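Local structure of salicylic acid-binding protein 2 (Nicotiana tabacum, 1Y7I) at residues B[78-83]-B[236-241]; B[98-103]-B[199-204]; B[106-111]-B[223-228]. The protein hydrolyses methyl salicylate to salicylic acid and methanol, releasing the active signal needed for systemic acquired resistance in plant innate immunity. One frame throughout, in Å; residues are numbered along the deposited sequence.

Interaction 1. Residues B[78-83]-B[236-241]; sequences VGHSLG and ADHMAM. With SAL (2-hydroxybenzoic acid), chain E.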
ATOM      1  N   VAL B  78       5.273 -13.501  13.430  1.00 11.31           N
ATOM      2  CA  VAL B  78       4.358 -12.593  14.102  1.00 13.04           C
ATOM      3  C   VAL B  78       3.138 -12.507  13.216  1.00 13.64           C
ATOM      4  O   VAL B  78       3.220 -12.025  12.089  1.00 15.84           O
ATOM      5  CB  VAL B  78       4.941 -11.168  14.253  1.00 10.95           C
ATOM      6  CG1 VAL B  78       3.988 -10.313  15.073  1.00  8.55           C
ATOM      7  CG2 VAL B  78       6.319 -11.238  14.908  1.00 13.80           C
ATOM      8  N   GLY B  79       2.011 -12.984  13.720  1.00 14.72           N
ATOM      9  CA  GLY B  79       0.800 -12.972  12.930  1.00 13.57           C
ATOM     10  C   GLY B  79      -0.272 -12.086  13.521  1.00 15.07           C
ATOM     11  O   GLY B  79      -0.653 -12.234  14.683  1.00 13.23           O
ATOM     12  N   HIS B  80      -0.748 -11.148  12.712  1.00 13.42           N
ATOM     13  CA  HIS B  80      -1.797 -10.239  13.134  1.00 14.47           C
ATOM     14  C   HIS B  80      -3.169 -10.781  12.728  1.00 14.90           C
ATOM     15  O   HIS B  80      -3.380 -11.145  11.572  1.00 14.82           O
ATOM     16  CB  HIS B  80      -1.605  -8.871  12.489  1.00 13.04           C
ATOM     17  CG  HIS B  80      -2.640  -7.872  12.899  1.00 15.83           C
ATOM     18  ND1 HIS B  80      -3.204  -6.979  12.015  1.00 14.64           N
ATOM     19  CD2 HIS B  80      -3.209  -7.622  14.103  1.00 14.42           C
ATOM     20  CE1 HIS B  80      -4.079  -6.223  12.654  1.00 15.70           C
ATOM     21  NE2 HIS B  80      -4.100  -6.594  13.923  1.00 16.87           N
ATOM     22  N   SER B  81      -4.095 -10.821  13.681  1.00 15.72           N
ATOM     23  CA  SER B  81      -5.452 -11.300  13.443  1.00 17.04           C
ATOM     24  C   SER B  81      -5.538 -12.582  12.617  1.00 16.56           C
ATOM     25  O   SER B  81      -5.124 -13.637  13.084  1.00 16.42           O
ATOM     26  CB  SER B  81      -6.290 -10.194  12.803  1.00 17.03           C
ATOM     27  OG  SER B  81      -5.637  -9.630  11.679  1.00 25.27           O
ATOM     28  N   LEU B  82      -6.073 -12.506  11.400  1.00 16.24           N
ATOM     29  CA  LEU B  82      -6.192 -13.713  10.576  1.00 15.31           C
ATOM     30  C   LEU B  82      -4.816 -14.344  10.350  1.00 14.88           C
ATOM     31  O   LEU B  82      -4.699 -15.548  10.127  1.00 12.01           O
ATOM     32  CB  LEU B  82      -6.859 -13.386   9.229  1.00 15.74           C
ATOM     33  CG  LEU B  82      -7.057 -14.554   8.255  1.00 17.74           C
ATOM     34  CD1 LEU B  82      -7.929 -15.627   8.907  1.00 19.13           C
ATOM     35  CD2 LEU B  82      -7.695 -14.053   6.974  1.00 15.77           C
ATOM     36  N   GLY B  83      -3.777 -13.515  10.430  1.00 14.97           N
ATOM     37  CA  GLY B  83      -2.416 -13.985  10.233  1.00 12.88           C
ATOM     38  C   GLY B  83      -2.042 -15.124  11.151  1.00 11.76           C
ATOM     39  O   GLY B  83      -1.112 -15.875  10.869  1.00 13.65           O
ATOM     40  N   ALA B 236      -4.191   0.073  22.920  1.00 24.59           N
ATOM     41  CA  ALA B 236      -4.054  -0.147  21.487  1.00 20.51           C
ATOM     42  C   ALA B 236      -5.315  -0.758  20.906  1.00 19.63           C
ATOM     43  O   ALA B 236      -5.923  -1.635  21.521  1.00 19.16           O
ATOM     44  CB  ALA B 236      -2.867  -1.065  21.209  1.00 19.46           C
ATOM     45  N   ASP B 237      -5.718  -0.292  19.728  1.00 17.35           N
ATOM     46  CA  ASP B 237      -6.890  -0.866  19.084  1.00 19.51           C
ATOM     47  C   ASP B 237      -6.411  -2.071  18.278  1.00 18.36           C
ATOM     48  O   ASP B 237      -5.291  -2.550  18.480  1.00 16.77           O
ATOM     49  CB  ASP B 237      -7.608   0.152  18.175  1.00 20.30           C
ATOM     50  CG  ASP B 237      -6.720   0.713  17.071  1.00 24.89           C
ATOM     51  OD1 ASP B 237      -5.714   0.067  16.690  1.00 24.33           O
ATOM     52  OD2 ASP B 237      -7.053   1.812  16.561  1.00 24.95           O
ATOM     53  N   HIS B 238      -7.248  -2.549  17.366  1.00 16.26           N
ATOM     54  CA  HIS B 238      -6.912  -3.712  16.542  1.00 16.61           C
ATOM     55  C   HIS B 238      -5.606  -3.546  15.762  1.00 15.16           C
ATOM     56  O   HIS B 238      -4.849  -4.499  15.621  1.00 12.91           O
ATOM     57  CB  HIS B 238      -8.048  -4.009  15.556  1.00 15.98           C
ATOM     58  CG  HIS B 238      -7.914  -5.328  14.864  1.00 18.33           C
ATOM     59  ND1 HIS B 238      -7.888  -6.527  15.548  1.00 18.16           N
ATOM     60  CD2 HIS B 238      -7.807  -5.642  13.551  1.00 17.18           C
ATOM     61  CE1 HIS B 238      -7.772  -7.521  14.685  1.00 17.05           C
ATOM     62  NE2 HIS B 238      -7.721  -7.010  13.466  1.00 19.42           N
HETATM   63  N   MSE B 239      -5.347  -2.338  15.264  1.00 14.15           N
HETATM   64  CA  MSE B 239      -4.128  -2.067  14.488  1.00 18.30           C
HETATM   65  C   MSE B 239      -2.993  -1.575  15.390  1.00 17.04           C
HETATM   66  O   MSE B 239      -2.599  -0.415  15.309  1.00 16.35           O
HETATM   67  CB  MSE B 239      -4.384  -0.992  13.427  1.00 20.55           C
HETATM   68  CG  MSE B 239      -5.605  -1.202  12.575  1.00 27.45           C
HETATM   69 SE   MSE B 239      -5.611  -2.930  11.765  1.00 43.90          SE
HETATM   70  CE  MSE B 239      -4.224  -2.650  10.446  1.00 33.13           C
ATOM     71  N   ALA B 240      -2.465  -2.454  16.239  1.00 17.42           N
ATOM     72  CA  ALA B 240      -1.396  -2.065  17.149  1.00 16.74           C
ATOM     73  C   ALA B 240      -0.131  -1.585  16.445  1.00 14.71           C
ATOM     74  O   ALA B 240       0.588  -0.740  16.978  1.00 14.36           O
ATOM     75  CB  ALA B 240      -1.064  -3.215  18.101  1.00 16.72           C
HETATM   76  N   MSE B 241       0.156  -2.106  15.256  1.00 15.28           N
HETATM   77  CA  MSE B 241       1.357  -1.655  14.563  1.00 13.96           C
HETATM   78  C   MSE B 241       1.181  -0.266  13.956  1.00 15.46           C
HETATM   79  O   MSE B 241       2.137   0.315  13.425  1.00 13.89           O
HETATM   80  CB  MSE B 241       1.822  -2.666  13.501  1.00 17.33           C
HETATM   81  CG  MSE B 241       0.990  -2.774  12.250  1.00 22.63           C
HETATM   82 SE   MSE B 241      -0.766  -3.441  12.625  1.00 42.38          SE
HETATM   83  CE  MSE B 241      -0.330  -5.291  13.025  1.00 31.64           C
TER
HETATM   84  C1' SAL E 503      -8.706  -9.356  10.715  1.00 28.60           C
HETATM   85  O1' SAL E 503      -8.107  -8.219  10.976  1.00 30.20           O
HETATM   86  O2' SAL E 503      -8.128 -10.227  10.060  1.00 27.70           O
HETATM   87  C1  SAL E 503     -10.077  -9.523  11.234  1.00 28.00           C
HETATM   88  C2  SAL E 503     -10.799 -10.741  10.986  1.00 27.66           C
HETATM   89  C3  SAL E 503     -12.106 -10.894  11.488  1.00 26.37           C
HETATM   90  C4  SAL E 503     -12.703  -9.865  12.239  1.00 25.09           C
HETATM   91  C5  SAL E 503     -12.009  -8.664  12.495  1.00 27.26           C
HETATM   92  C6  SAL E 503     -10.718  -8.499  12.004  1.00 25.52           C
HETATM   93  O2  SAL E 503     -10.284 -11.777  10.264  1.00 29.61           O
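With CG set anti to the backbone N (chi1 -179°), the side chain of H80 reaches straight for the segment 236-241, and the equivalent setting at H238 brings that imidazole over to meet it. The NE2 corner of H80 lies over the centre of the H238 ring, 3.7 Å from H238 NE2; with the two planes inclined at 39° the pair is neither stacked nor edge-to-face. From the same corner H80 NE2 donates to H238 O over 2.8 Å, a bent bond (139° at the hydrogen) whose donor is tilted from the carbonyl plane. Both faces of the H80 ring are occupied: the methyl CE of M241, a selenomethionine, makes a CH-pi contact 3.6 Å from the ring centroid, while S81 OG sits over the opposite face. At the ring edge, M239 SE approaches H80 CE1 to 3.7 Å.

S81, the nucleophile, and H238 of the charge relay thus both touch H80, one over a ring face and the other at the NE2 corner. H238 NE2 donates to SAL O1' (2.8 Å) in the plane of its ring, and its ND1 is hydrogen-bonded to D210 OD2. S81 OG stands 2.9 Å from SAL O1' and hydrogen-bonds to H80 O, which G83 N grips from the other face of the carbonyl. L82 N adds a weak bond to SAL O2'. A tight type II' turn from H80 to G83 forms the nucleophile elbow of the alpha/beta hydrolase fold. Strand 75-80, which leads into it, runs between strands 6-10 and 98-104, while M241, on helix 240-243, rests on L248 of helix 245-262.

Interaction 2. Residues B[98-103]-B[199-204]; sequences IYAAVF and SVKRVY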
ATOM      1  N   ILE B  98      11.264 -22.317  13.494  1.00 24.87           N
ATOM      2  CA  ILE B  98      10.585 -21.222  14.181  1.00 24.19           C
ATOM      3  C   ILE B  98      10.972 -21.108  15.651  1.00 24.45           C
ATOM      4  O   ILE B  98      10.635 -21.976  16.452  1.00 25.60           O
ATOM      5  CB  ILE B  98       9.059 -21.410  14.102  1.00 22.77           C
ATOM      6  CG1 ILE B  98       8.629 -21.460  12.636  1.00 22.54           C
ATOM      7  CG2 ILE B  98       8.352 -20.291  14.849  1.00 21.75           C
ATOM      8  CD1 ILE B  98       7.252 -22.015  12.427  1.00 23.79           C
ATOM      9  N   TYR B  99      11.668 -20.031  16.005  1.00 24.20           N
ATOM     10  CA  TYR B  99      12.071 -19.820  17.393  1.00 24.20           C
ATOM     11  C   TYR B  99      10.809 -19.701  18.245  1.00 22.27           C
ATOM     12  O   TYR B  99      10.723 -20.254  19.339  1.00 22.47           O
ATOM     13  CB  TYR B  99      12.914 -18.544  17.515  1.00 27.31           C
ATOM     14  CG  TYR B  99      14.330 -18.662  16.987  1.00 29.52           C
ATOM     15  CD1 TYR B  99      14.868 -17.677  16.158  1.00 29.93           C
ATOM     16  CD2 TYR B  99      15.154 -19.721  17.373  1.00 30.28           C
ATOM     17  CE1 TYR B  99      16.196 -17.739  15.731  1.00 31.84           C
ATOM     18  CE2 TYR B  99      16.487 -19.790  16.955  1.00 31.60           C
ATOM     19  CZ  TYR B  99      17.001 -18.795  16.136  1.00 32.20           C
ATOM     20  OH  TYR B  99      18.321 -18.845  15.738  1.00 32.94           O
ATOM     21  N   ALA B 100       9.826 -18.968  17.733  1.00 20.76           N
ATOM     22  CA  ALA B 100       8.559 -18.791  18.434  1.00 18.30           C
ATOM     23  C   ALA B 100       7.533 -18.165  17.505  1.00 17.20           C
ATOM     24  O   ALA B 100       7.877 -17.545  16.491  1.00 14.08           O
ATOM     25  CB  ALA B 100       8.749 -17.917  19.666  1.00 19.76           C
ATOM     26  N   ALA B 101       6.267 -18.339  17.861  1.00 14.78           N
ATOM     27  CA  ALA B 101       5.175 -17.788  17.079  1.00 14.32           C
ATOM     28  C   ALA B 101       4.476 -16.748  17.948  1.00 14.13           C
ATOM     29  O   ALA B 101       4.068 -17.038  19.073  1.00 15.58           O
ATOM     30  CB  ALA B 101       4.209 -18.898  16.681  1.00 13.99           C
ATOM     31  N   VAL B 102       4.359 -15.531  17.432  1.00 13.05           N
ATOM     32  CA  VAL B 102       3.713 -14.445  18.164  1.00 12.58           C
ATOM     33  C   VAL B 102       2.362 -14.099  17.538  1.00 12.99           C
ATOM     34  O   VAL B 102       2.287 -13.730  16.357  1.00 12.65           O
ATOM     35  CB  VAL B 102       4.597 -13.175  18.167  1.00 11.50           C
ATOM     36  CG1 VAL B 102       3.954 -12.084  19.019  1.00 10.12           C
ATOM     37  CG2 VAL B 102       5.990 -13.510  18.689  1.00  9.12           C
ATOM     38  N   PHE B 103       1.302 -14.215  18.334  1.00 12.53           N
ATOM     39  CA  PHE B 103      -0.046 -13.912  17.865  1.00 15.28           C
ATOM     40  C   PHE B 103      -0.514 -12.558  18.356  1.00 13.53           C
ATOM     41  O   PHE B 103      -0.821 -12.396  19.533  1.00 14.64           O
ATOM     42  CB  PHE B 103      -1.024 -15.001  18.321  1.00 13.90           C
ATOM     43  CG  PHE B 103      -0.679 -16.364  17.800  1.00 16.99           C
ATOM     44  CD1 PHE B 103       0.326 -17.124  18.404  1.00 14.67           C
ATOM     45  CD2 PHE B 103      -1.329 -16.873  16.674  1.00 15.10           C
ATOM     46  CE1 PHE B 103       0.681 -18.367  17.893  1.00 17.06           C
ATOM     47  CE2 PHE B 103      -0.984 -18.108  16.158  1.00 15.95           C
ATOM     48  CZ  PHE B 103       0.024 -18.862  16.766  1.00 17.61           C
ATOM     49  N   SER B 199       4.416 -27.780  19.195  1.00 27.01           N
ATOM     50  CA  SER B 199       5.777 -27.812  19.730  1.00 25.90           C
ATOM     51  C   SER B 199       6.421 -26.429  19.658  1.00 24.21           C
ATOM     52  O   SER B 199       7.432 -26.170  20.311  1.00 24.02           O
ATOM     53  CB  SER B 199       6.632 -28.812  18.950  1.00 26.75           C
ATOM     54  OG  SER B 199       6.820 -28.380  17.615  1.00 28.74           O
ATOM     55  N   VAL B 200       5.840 -25.550  18.853  1.00 22.52           N
ATOM     56  CA  VAL B 200       6.368 -24.202  18.717  1.00 22.54           C
ATOM     57  C   VAL B 200       5.852 -23.307  19.835  1.00 21.90           C
ATOM     58  O   VAL B 200       4.654 -23.280  20.125  1.00 22.88           O
ATOM     59  CB  VAL B 200       5.994 -23.583  17.353  1.00 22.67           C
ATOM     60  CG1 VAL B 200       6.585 -22.179  17.235  1.00 22.09           C
ATOM     61  CG2 VAL B 200       6.522 -24.473  16.232  1.00 19.89           C
ATOM     62  N   LYS B 201       6.778 -22.593  20.469  1.00 20.66           N
ATOM     63  CA  LYS B 201       6.469 -21.686  21.567  1.00 20.88           C
ATOM     64  C   LYS B 201       5.508 -20.603  21.087  1.00 20.80           C
ATOM     65  O   LYS B 201       5.751 -19.948  20.074  1.00 18.80           O
ATOM     66  CB  LYS B 201       7.769 -21.049  22.084  1.00 22.87           C
ATOM     67  CG  LYS B 201       7.580 -19.944  23.116  1.00 25.88           C
ATOM     68  CD  LYS B 201       8.898 -19.207  23.391  1.00 29.46           C
ATOM     69  CE  LYS B 201       8.701 -18.046  24.358  1.00 30.86           C
ATOM     70  NZ  LYS B 201       9.957 -17.274  24.597  1.00 34.44           N
ATOM     71  N   ARG B 202       4.416 -20.424  21.822  1.00 21.42           N
ATOM     72  CA  ARG B 202       3.413 -19.433  21.474  1.00 21.64           C
ATOM     73  C   ARG B 202       3.345 -18.247  22.424  1.00 22.09           C
ATOM     74  O   ARG B 202       3.227 -18.408  23.642  1.00 21.73           O
ATOM     75  CB  ARG B 202       2.023 -20.072  21.427  1.00 24.09           C
ATOM     76  CG  ARG B 202       1.851 -21.152  20.378  1.00 26.56           C
ATOM     77  CD  ARG B 202       0.376 -21.361  20.069  1.00 28.05           C
ATOM     78  NE  ARG B 202      -0.391 -21.893  21.192  1.00 28.17           N
ATOM     79  CZ  ARG B 202      -0.336 -23.154  21.608  1.00 31.79           C
ATOM     80  NH1 ARG B 202      -1.075 -23.547  22.639  1.00 31.00           N
ATOM     81  NH2 ARG B 202       0.461 -24.023  20.998  1.00 30.72           N
ATOM     82  N   VAL B 203       3.390 -17.051  21.850  1.00 20.21           N
ATOM     83  CA  VAL B 203       3.294 -15.829  22.625  1.00 19.43           C
ATOM     84  C   VAL B 203       2.114 -15.031  22.071  1.00 18.27           C
ATOM     85  O   VAL B 203       2.036 -14.788  20.867  1.00 17.81           O
ATOM     86  CB  VAL B 203       4.576 -14.983  22.500  1.00 21.70           C
ATOM     87  CG1 VAL B 203       4.456 -13.744  23.364  1.00 21.00           C
ATOM     88  CG2 VAL B 203       5.793 -15.809  22.906  1.00 19.30           C
ATOM     89  N   TYR B 204       1.198 -14.631  22.941  1.00 15.75           N
ATOM     90  CA  TYR B 204       0.036 -13.861  22.506  1.00 18.85           C
ATOM     91  C   TYR B 204       0.131 -12.419  22.987  1.00 16.69           C
ATOM     92  O   TYR B 204       0.381 -12.177  24.164  1.00 14.96           O
ATOM     93  CB  TYR B 204      -1.252 -14.477  23.057  1.00 18.11           C
ATOM     94  CG  TYR B 204      -2.494 -14.035  22.318  1.00 19.62           C
ATOM     95  CD1 TYR B 204      -3.055 -12.769  22.527  1.00 17.50           C
ATOM     96  CD2 TYR B 204      -3.090 -14.875  21.378  1.00 18.57           C
ATOM     97  CE1 TYR B 204      -4.181 -12.357  21.815  1.00 17.08           C
ATOM     98  CE2 TYR B 204      -4.206 -14.478  20.665  1.00 18.31           C
ATOM     99  CZ  TYR B 204      -4.751 -13.226  20.883  1.00 20.45           C
ATOM    100  OH  TYR B 204      -5.876 -12.869  20.178  1.00 17.92           O
TER
HETATM  101  O   HOH W   1       9.681 -22.901  19.523  1.00 17.26           O
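F103 and R202 lie on the same face of two adjacent parallel strands and meet obliquely: the aliphatic CD of R202 comes within 3.7 Å of F103 CE1, while the guanidinium plane is turned 76° from the ring. The contact is therefore made by the arginine's methylenes, and its NH1 is hydrogen-bonded to G226 O. The F103 ring, with CG beside its own backbone N (chi1 -60°), is directed back along the strand toward R202 instead of forward to Y204. Y204 meets the base of the F103 side chain, its CD2 lying 3.7 Å from F103 CB. The carbonyl oxygen F103 O is poised over the centre of the tyrosine ring, 3.6 Å above its plane, and the phenol OH is hydrogen-bonded to A106 O.

Further back, V200 CG1 fits against I98 CG2 at 3.5 Å and also faces A101 CB. The extended K201 chain runs past the methyl of A100, and V102 and V203 pair on the opposite face from F103. Holding this register are three nearly straight backbone bonds: A101 N to K201 O, V203 N to A101 O (2.9 Å) and F103 N to V203 O (2.7 Å).

This ladder belongs to the central parallel sheet, in which strand 75-80 flanks 98-104 and strand 229-233 lies beyond 202-207. M91 of helix 83-93 packs on I98, A101, F103 and V200, whereas Y204 is backed by helix 215-224.

Interaction 3. Residues B[106-111]-B[223-228]; sequences AFMPDS and DNIGVT. With SAL (2-hydroxybenzoic acid), chain E.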
ATOM      1  N   ALA B 106      -4.720 -11.978  17.381  1.00 20.29           N
ATOM      2  CA  ALA B 106      -5.032 -12.873  16.292  1.00 22.29           C
ATOM      3  C   ALA B 106      -5.912 -14.048  16.627  1.00 21.87           C
ATOM      4  O   ALA B 106      -6.299 -14.270  17.774  1.00 21.41           O
ATOM      5  CB  ALA B 106      -3.746 -13.378  15.679  1.00 24.09           C
ATOM      6  N   PHE B 107      -6.248 -14.787  15.583  1.00 19.88           N
ATOM      7  CA  PHE B 107      -7.014 -15.986  15.767  1.00 21.05           C
ATOM      8  C   PHE B 107      -5.928 -17.017  15.888  1.00 22.28           C
ATOM      9  O   PHE B 107      -5.159 -17.259  14.956  1.00 21.90           O
ATOM     10  CB  PHE B 107      -7.907 -16.259  14.570  1.00 20.36           C
ATOM     11  CG  PHE B 107      -9.039 -15.287  14.440  1.00 19.17           C
ATOM     12  CD1 PHE B 107      -9.094 -14.411  13.366  1.00 17.79           C
ATOM     13  CD2 PHE B 107     -10.051 -15.245  15.395  1.00 16.79           C
ATOM     14  CE1 PHE B 107     -10.142 -13.504  13.241  1.00 18.96           C
ATOM     15  CE2 PHE B 107     -11.105 -14.337  15.273  1.00 20.58           C
ATOM     16  CZ  PHE B 107     -11.147 -13.467  14.192  1.00 17.19           C
HETATM   17  N   MSE B 108      -5.838 -17.589  17.074  1.00 24.66           N
HETATM   18  CA  MSE B 108      -4.828 -18.583  17.346  1.00 28.21           C
HETATM   19  C   MSE B 108      -5.466 -19.954  17.403  1.00 28.03           C
HETATM   20  O   MSE B 108      -6.206 -20.269  18.331  1.00 28.08           O
HETATM   21  CB  MSE B 108      -4.141 -18.266  18.669  1.00 31.35           C
HETATM   22  CG  MSE B 108      -3.160 -19.313  19.132  1.00 35.15           C
HETATM   23 SE   MSE B 108      -2.424 -18.725  20.767  1.00 45.38          SE
HETATM   24  CE  MSE B 108      -4.046 -18.661  21.806  1.00 39.87           C
ATOM     25  N   PRO B 109      -5.173 -20.790  16.402  1.00 29.67           N
ATOM     26  CA  PRO B 109      -5.695 -22.154  16.283  1.00 30.39           C
ATOM     27  C   PRO B 109      -5.180 -23.036  17.404  1.00 30.38           C
ATOM     28  O   PRO B 109      -4.370 -22.603  18.226  1.00 28.73           O
ATOM     29  CB  PRO B 109      -5.142 -22.636  14.939  1.00 28.75           C
ATOM     30  CG  PRO B 109      -4.727 -21.390  14.228  1.00 32.28           C
ATOM     31  CD  PRO B 109      -4.230 -20.491  15.313  1.00 29.46           C
ATOM     32  N   ASP B 110      -5.659 -24.277  17.427  1.00 31.33           N
ATOM     33  CA  ASP B 110      -5.204 -25.256  18.404  1.00 31.01           C
ATOM     34  C   ASP B 110      -5.074 -26.618  17.736  1.00 31.85           C
ATOM     35  O   ASP B 110      -5.590 -26.832  16.634  1.00 32.35           O
ATOM     36  CB  ASP B 110      -6.143 -25.344  19.625  1.00 31.80           C
ATOM     37  CG  ASP B 110      -7.502 -25.954  19.306  1.00 28.80           C
ATOM     38  OD1 ASP B 110      -7.586 -26.877  18.483  1.00 26.40           O
ATOM     39  OD2 ASP B 110      -8.497 -25.512  19.915  1.00 30.73           O
ATOM     40  N   SER B 111      -4.366 -27.528  18.398  1.00 32.15           N
ATOM     41  CA  SER B 111      -4.154 -28.870  17.880  1.00 32.78           C
ATOM     42  C   SER B 111      -5.030 -29.874  18.621  1.00 33.04           C
ATOM     43  O   SER B 111      -4.567 -30.935  19.031  1.00 33.93           O
ATOM     44  CB  SER B 111      -2.674 -29.254  18.007  1.00 32.18           C
ATOM     45  OG  SER B 111      -2.184 -29.024  19.316  1.00 32.43           O
ATOM     46  N   ASP B 223      -6.867 -18.532  27.406  1.00 34.44           N
ATOM     47  CA  ASP B 223      -7.349 -19.433  28.446  1.00 37.55           C
ATOM     48  C   ASP B 223      -7.792 -20.784  27.889  1.00 37.63           C
ATOM     49  O   ASP B 223      -7.749 -21.789  28.595  1.00 38.74           O
ATOM     50  CB  ASP B 223      -8.509 -18.797  29.219  1.00 39.90           C
ATOM     51  CG  ASP B 223      -8.083 -17.575  30.015  1.00 43.11           C
ATOM     52  OD1 ASP B 223      -7.005 -17.614  30.650  1.00 43.86           O
ATOM     53  OD2 ASP B 223      -8.835 -16.576  30.018  1.00 45.79           O
ATOM     54  N   ASN B 224      -8.210 -20.807  26.626  1.00 38.03           N
ATOM     55  CA  ASN B 224      -8.665 -22.043  25.986  1.00 39.21           C
ATOM     56  C   ASN B 224      -7.536 -22.902  25.430  1.00 37.58           C
ATOM     57  O   ASN B 224      -7.206 -23.949  25.992  1.00 37.43           O
ATOM     58  CB  ASN B 224      -9.639 -21.740  24.844  1.00 43.23           C
ATOM     59  CG  ASN B 224      -9.891 -22.960  23.954  1.00 46.22           C
ATOM     60  OD1 ASN B 224     -10.393 -23.990  24.415  1.00 47.53           O
ATOM     61  ND2 ASN B 224      -9.535 -22.847  22.676  1.00 45.93           N
ATOM     62  N   ILE B 225      -6.955 -22.465  24.317  1.00 36.11           N
ATOM     63  CA  ILE B 225      -5.879 -23.217  23.683  1.00 34.05           C
ATOM     64  C   ILE B 225      -4.588 -23.114  24.483  1.00 33.19           C
ATOM     65  O   ILE B 225      -3.698 -23.953  24.344  1.00 34.59           O
ATOM     66  CB  ILE B 225      -5.610 -22.726  22.242  1.00 35.26           C
ATOM     67  CG1 ILE B 225      -4.358 -21.850  22.216  1.00 34.87           C
ATOM     68  CG2 ILE B 225      -6.810 -21.942  21.723  1.00 32.01           C
ATOM     69  CD1 ILE B 225      -3.424 -22.162  21.076  1.00 36.44           C
ATOM     70  N   GLY B 226      -4.494 -22.081  25.316  1.00 31.60           N
ATOM     71  CA  GLY B 226      -3.310 -21.894  26.132  1.00 28.42           C
ATOM     72  C   GLY B 226      -2.152 -21.269  25.378  1.00 27.74           C
ATOM     73  O   GLY B 226      -2.098 -21.309  24.150  1.00 27.89           O
ATOM     74  N   VAL B 227      -1.212 -20.692  26.115  1.00 27.27           N
ATOM     75  CA  VAL B 227      -0.066 -20.055  25.494  1.00 28.04           C
ATOM     76  C   VAL B 227       1.158 -20.197  26.400  1.00 27.97           C
ATOM     77  O   VAL B 227       1.041 -20.605  27.556  1.00 28.35           O
ATOM     78  CB  VAL B 227      -0.366 -18.557  25.237  1.00 28.54           C
ATOM     79  CG1 VAL B 227      -0.191 -17.755  26.523  1.00 28.44           C
ATOM     80  CG2 VAL B 227       0.514 -18.034  24.134  1.00 32.34           C
ATOM     81  N   THR B 228       2.335 -19.878  25.873  1.00 28.65           N
ATOM     82  CA  THR B 228       3.552 -19.974  26.667  1.00 27.52           C
ATOM     83  C   THR B 228       3.714 -18.687  27.464  1.00 27.60           C
ATOM     84  O   THR B 228       4.189 -18.690  28.600  1.00 25.30           O
ATOM     85  CB  THR B 228       4.786 -20.173  25.770  1.00 28.67           C
ATOM     86  OG1 THR B 228       4.679 -21.425  25.080  1.00 30.21           O
ATOM     87  CG2 THR B 228       6.062 -20.163  26.603  1.00 28.32           C
TER
HETATM   88  C1' SAL E 503      -8.706  -9.356  10.715  1.00 28.60           C
HETATM   89  O1' SAL E 503      -8.107  -8.219  10.976  1.00 30.20           O
HETATM   90  O2' SAL E 503      -8.128 -10.227  10.060  1.00 27.70           O
HETATM   91  C1  SAL E 503     -10.077  -9.523  11.234  1.00 28.00           C
HETATM   92  C2  SAL E 503     -10.799 -10.741  10.986  1.00 27.66           C
HETATM   93  C3  SAL E 503     -12.106 -10.894  11.488  1.00 26.37           C
HETATM   94  C4  SAL E 503     -12.703  -9.865  12.239  1.00 25.09           C
HETATM   95  C5  SAL E 503     -12.009  -8.664  12.495  1.00 27.26           C
HETATM   96  C6  SAL E 503     -10.718  -8.499  12.004  1.00 25.52           C
HETATM   97  O2  SAL E 503     -10.284 -11.777  10.264  1.00 29.61           O
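I225 reaches from the end of a helix into the loop 106-111, where its side chain meets D110, M108 and P109, some of its atoms touching two of them. Its CB rests against D110 CB at 3.7 Å. From there the CG2 branch turns toward the backbone, lying 3.8 Å from M108 O and a little farther from D110 CB. The other branch follows the selenomethionine: I225 CG1 is 3.2 Å from M108 CE, and the terminal CD1 lies 3.5 Å from M108 CG. I225 CD1 is also modelled 3.0 Å from P109 O. These approaches are tight, and with chi1 at 103°, away from a staggered setting, the exact placement of this branch is doubtful. M108 crosses the isoleucine obliquely, its chain extended as far as SE and then bent, which turns the methyl onto I225.

No hydrogen bond joins the segments. The D110 carboxylate turns to its own loop, where OD1 accepts from V112 N and H113 N. F107, next to M108, points its ring edge at the ligand, with CE1 3.4 Å from SAL O2.

G226, the first residue to leave helical angles, has a positive phi and leads into the turn to strand 229-233. The arrangement thus packs the loop after strand 98-104 against the helix-to-strand turn of the beta-alpha-beta crossover 202-207, 215-224, 229-233, a unit of the alpha/beta hydrolase fold.

Interaction 1 holds the catalytic centre, interaction 2 pairs two strands of the central sheet, and interaction 3 joins a loop to a helix-strand turn beside them. Interactions 1 and 2 meet where strands 75-80 and 98-104 run side by side, with G79 N 2.8 Å from V102 O, a probable hydrogen bond. Past its end, strand 98-104 runs on to the loop of interaction 3, where F107 N lies 3.0 Å from S81 O, a probable hydrogen bond to the nucleophile elbow. Interactions 2 and 3 also meet at R202 O and T228 N, 2.8 Å apart and probably hydrogen-bonded, besides the Y204 link. Salicylate touches interactions 1 and 3, whereas Y204 of interaction 2 stays about 10 Å from it, side chain to ligand.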